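Local coordinates for vacuolar-sorting protein BRO1 (Saccharomyces cerevisiae, PDB 1ZB1) that helps sort cargo into multivesicular bodies, recruiting the deubiquitinase DOA4 to endosomes, and whose Bro1 domain, the part seen here, may bind SNF7, at residues S257-E268 with F306-L317. Numbering follows the deposited sequence.
Sequences SLSAYYHGLHLE and FKETLEKKQKEL
Tyr261 of helix 242-269 reaches across to helix 303-322 and meets Leu310, Phe306 and Thr309 in turn. Its CB lies 4.0 Å from Leu310 CD2. With CG anti to the backbone N (chi1 167°), the ring is carried between the helices, and CD1 presses on the same methyl, Leu310 CD2, at 3.3 Å. Across the ring from CD1, Tyr261 CD2 meets Phe306 CE1 at 3.9 Å: the edge of Phe306 points at one Tyr261 face in a T-shaped pair, planes at 84°, while Leu265 CG packs over the opposite face. At the tip, OH lies against Thr309 CG2 (3.6 Å); Thr309 OG1 is hydrogen-bonded to Gly305 O of its own helix. Ser257 OG sits at the Phe306 edge, 3.5 Å from CE2, and Leu258 CD1 adds to the packing round CZ. Two turns beyond Phe306, Lys313, bent at chi2 and chi4, runs its CE past Leu265 CD2 to bring NZ to the Glu268 carboxylate in a salt bridge, though the exact place of NZ is uncertain. The segment axes, 29° from parallel, come no nearer than 11.9 Å. Within this helical part of the Bro1 domain, packing on both faces holds the Tyr261 ring, while the partly exposed Lys313-Glu268 pair adds a charged tie farther along.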
# COMPACT_ATOMS: atom_id res chain seq x y z
N SER A 257 16.98 -2.24 -14.67
CA SER A 257 17.61 -1.68 -15.86
C SER A 257 17.98 -0.22 -15.62
O SER A 257 19.10 0.21 -15.93
CB SER A 257 16.66 -1.75 -17.06
OG SER A 257 17.18 -1.03 -18.17
N LEU A 258 17.04 0.54 -15.07
CA LEU A 258 17.25 1.96 -14.80
C LEU A 258 18.42 2.15 -13.84
O LEU A 258 19.18 3.11 -13.95
CB LEU A 258 15.99 2.57 -14.20
CG LEU A 258 15.85 4.09 -14.33
CD1 LEU A 258 15.69 4.44 -15.80
CD2 LEU A 258 14.64 4.58 -13.53
N SER A 259 18.55 1.23 -12.89
CA SER A 259 19.62 1.28 -11.90
C SER A 259 20.99 1.09 -12.55
O SER A 259 21.93 1.84 -12.28
CB SER A 259 19.40 0.19 -10.85
OG SER A 259 20.41 0.24 -9.86
N ALA A 260 21.10 0.08 -13.41
CA ALA A 260 22.34 -0.22 -14.10
C ALA A 260 22.72 0.94 -15.02
O ALA A 260 23.89 1.31 -15.12
CB ALA A 260 22.20 -1.50 -14.91
N TYR A 261 21.73 1.50 -15.70
CA TYR A 261 21.96 2.63 -16.60
C TYR A 261 22.61 3.79 -15.86
O TYR A 261 23.67 4.28 -16.27
CB TYR A 261 20.62 3.08 -17.21
CG TYR A 261 20.67 4.42 -17.93
CD1 TYR A 261 21.54 4.64 -19.00
CD2 TYR A 261 19.82 5.45 -17.55
CE1 TYR A 261 21.56 5.86 -19.67
CE2 TYR A 261 19.83 6.67 -18.21
CZ TYR A 261 20.70 6.87 -19.27
OH TYR A 261 20.71 8.08 -19.92
N TYR A 262 21.99 4.24 -14.78
CA TYR A 262 22.54 5.36 -14.03
C TYR A 262 23.90 5.07 -13.41
O TYR A 262 24.74 5.96 -13.34
CB TYR A 262 21.53 5.84 -12.98
CG TYR A 262 20.49 6.74 -13.60
CD1 TYR A 262 20.78 8.06 -13.91
CD2 TYR A 262 19.23 6.25 -13.93
CE1 TYR A 262 19.85 8.88 -14.53
CE2 TYR A 262 18.29 7.05 -14.56
CZ TYR A 262 18.61 8.37 -14.86
OH TYR A 262 17.69 9.16 -15.49
N HIS A 263 24.14 3.83 -12.99
CA HIS A 263 25.43 3.49 -12.42
C HIS A 263 26.47 3.58 -13.54
O HIS A 263 27.64 3.89 -13.30
CB HIS A 263 25.41 2.09 -11.82
CG HIS A 263 26.72 1.67 -11.22
ND1 HIS A 263 27.59 0.80 -11.85
CD2 HIS A 263 27.32 2.03 -10.06
CE1 HIS A 263 28.66 0.64 -11.10
NE2 HIS A 263 28.53 1.37 -10.01
N GLY A 264 26.02 3.30 -14.76
CA GLY A 264 26.91 3.36 -15.91
C GLY A 264 27.28 4.80 -16.21
O GLY A 264 28.44 5.10 -16.49
N LEU A 265 26.30 5.70 -16.15
CA LEU A 265 26.55 7.11 -16.40
C LEU A 265 27.55 7.64 -15.37
O LEU A 265 28.29 8.59 -15.63
CB LEU A 265 25.25 7.91 -16.34
CG LEU A 265 24.23 7.65 -17.44
CD1 LEU A 265 23.04 8.57 -17.26
CD2 LEU A 265 24.86 7.87 -18.81
N HIS A 266 27.55 7.02 -14.20
CA HIS A 266 28.46 7.41 -13.13
C HIS A 266 29.87 6.91 -13.46
O HIS A 266 30.85 7.64 -13.31
CB HIS A 266 27.99 6.83 -11.79
CG HIS A 266 29.06 6.77 -10.75
ND1 HIS A 266 29.66 5.59 -10.37
CD2 HIS A 266 29.66 7.75 -10.03
CE1 HIS A 266 30.59 5.84 -9.47
NE2 HIS A 266 30.61 7.15 -9.25
N LEU A 267 29.96 5.66 -13.91
CA LEU A 267 31.24 5.07 -14.26
C LEU A 267 31.92 5.88 -15.36
O LEU A 267 33.14 6.03 -15.36
CB LEU A 267 31.04 3.62 -14.72
CG LEU A 267 30.52 2.66 -13.65
CD1 LEU A 267 30.34 1.28 -14.24
CD2 LEU A 267 31.50 2.62 -12.49
N GLU A 268 31.13 6.39 -16.30
CA GLU A 268 31.67 7.20 -17.39
C GLU A 268 32.16 8.52 -16.82
O GLU A 268 33.11 9.11 -17.33
CB GLU A 268 30.59 7.48 -18.44
CG GLU A 268 30.96 8.61 -19.39
CD GLU A 268 29.86 8.93 -20.38
OE1 GLU A 268 28.68 9.00 -19.97
OE2 GLU A 268 30.18 9.13 -21.57
N PHE A 306 13.52 4.71 -24.43
CA PHE A 306 14.58 4.39 -23.49
C PHE A 306 15.57 3.42 -24.13
O PHE A 306 16.77 3.49 -23.88
CB PHE A 306 13.99 3.80 -22.20
CG PHE A 306 15.02 3.49 -21.15
CD1 PHE A 306 15.92 4.47 -20.73
CD2 PHE A 306 15.09 2.23 -20.57
CE1 PHE A 306 16.88 4.20 -19.75
CE2 PHE A 306 16.04 1.94 -19.60
CZ PHE A 306 16.94 2.92 -19.18
N LYS A 307 15.06 2.51 -24.96
CA LYS A 307 15.92 1.55 -25.64
C LYS A 307 16.90 2.32 -26.52
O LYS A 307 18.08 1.96 -26.60
CB LYS A 307 15.09 0.59 -26.50
CG LYS A 307 15.90 -0.45 -27.26
CD LYS A 307 14.98 -1.44 -27.97
CE LYS A 307 15.74 -2.51 -28.74
NZ LYS A 307 16.40 -1.98 -29.96
N GLU A 308 16.40 3.37 -27.16
CA GLU A 308 17.23 4.20 -28.03
C GLU A 308 18.27 4.96 -27.22
O GLU A 308 19.42 5.09 -27.64
CB GLU A 308 16.37 5.19 -28.81
CG GLU A 308 15.53 4.56 -29.91
CD GLU A 308 14.84 5.59 -30.77
OE1 GLU A 308 15.53 6.47 -31.32
OE2 GLU A 308 13.59 5.51 -30.90
N THR A 309 17.86 5.48 -26.07
CA THR A 309 18.76 6.22 -25.21
C THR A 309 19.95 5.36 -24.79
O THR A 309 21.08 5.83 -24.78
CB THR A 309 18.02 6.73 -23.95
OG1 THR A 309 17.00 7.65 -24.33
CG2 THR A 309 18.99 7.42 -23.00
N LEU A 310 19.68 4.09 -24.46
CA LEU A 310 20.74 3.18 -24.06
C LEU A 310 21.69 2.87 -25.20
O LEU A 310 22.90 2.98 -25.05
CB LEU A 310 20.16 1.86 -23.54
CG LEU A 310 19.47 1.86 -22.17
CD1 LEU A 310 19.05 0.44 -21.82
CD2 LEU A 310 20.43 2.39 -21.12
N GLU A 311 21.13 2.46 -26.34
CA GLU A 311 21.95 2.12 -27.50
C GLU A 311 22.80 3.31 -27.91
O GLU A 311 23.99 3.17 -28.20
CB GLU A 311 21.06 1.68 -28.66
CG GLU A 311 20.43 0.30 -28.45
CD GLU A 311 19.58 -0.15 -29.62
OE1 GLU A 311 19.12 -1.32 -29.59
OE2 GLU A 311 19.37 0.65 -30.56
N LYS A 312 22.19 4.49 -27.93
CA LYS A 312 22.88 5.71 -28.29
C LYS A 312 24.12 5.90 -27.41
O LYS A 312 25.22 6.12 -27.91
CB LYS A 312 21.92 6.89 -28.14
CG LYS A 312 22.25 8.09 -29.00
CD LYS A 312 21.00 8.93 -29.24
CE LYS A 312 19.90 8.10 -29.89
NZ LYS A 312 18.65 8.87 -30.17
N LYS A 313 23.93 5.80 -26.10
CA LYS A 313 25.03 5.95 -25.16
C LYS A 313 26.01 4.80 -25.31
O LYS A 313 27.23 5.00 -25.25
CB LYS A 313 24.49 5.98 -23.72
CG LYS A 313 25.42 6.64 -22.74
CD LYS A 313 25.56 8.13 -23.06
CE LYS A 313 26.55 8.81 -22.15
NZ LYS A 313 27.88 8.16 -22.28
N GLN A 314 25.48 3.60 -25.50
CA GLN A 314 26.29 2.41 -25.67
C GLN A 314 27.27 2.59 -26.84
O GLN A 314 28.41 2.13 -26.78
CB GLN A 314 25.38 1.21 -25.92
CG GLN A 314 25.70 -0.04 -25.09
CD GLN A 314 24.50 -0.97 -24.96
OE1 GLN A 314 24.61 -2.07 -24.41
NE2 GLN A 314 23.34 -0.53 -25.45
N LYS A 315 26.80 3.25 -27.89
CA LYS A 315 27.63 3.50 -29.08
C LYS A 315 28.84 4.36 -28.73
O LYS A 315 29.98 3.93 -28.88
CB LYS A 315 26.82 4.22 -30.16
CG LYS A 315 25.60 3.47 -30.67
CD LYS A 315 24.89 4.29 -31.74
CE LYS A 315 23.61 3.63 -32.21
NZ LYS A 315 22.95 4.41 -33.30
N GLU A 316 28.56 5.57 -28.27
CA GLU A 316 29.59 6.54 -27.89
C GLU A 316 30.71 5.92 -27.07
O GLU A 316 31.89 6.07 -27.39
CB GLU A 316 28.95 7.70 -27.12
CG GLU A 316 27.83 8.38 -27.89
CD GLU A 316 27.09 9.42 -27.07
OE1 GLU A 316 26.11 10.00 -27.60
OE2 GLU A 316 27.48 9.67 -25.90
N LEU A 317 30.34 5.22 -26.00
CA LEU A 317 31.32 4.57 -25.13
C LEU A 317 32.18 3.58 -25.92
O LEU A 317 33.40 3.52 -25.74
CB LEU A 317 30.61 3.84 -23.99
CG LEU A 317 30.00 4.64 -22.84
CD1 LEU A 317 31.11 5.11 -21.91
CD2 LEU A 317 29.21 5.82 -23.38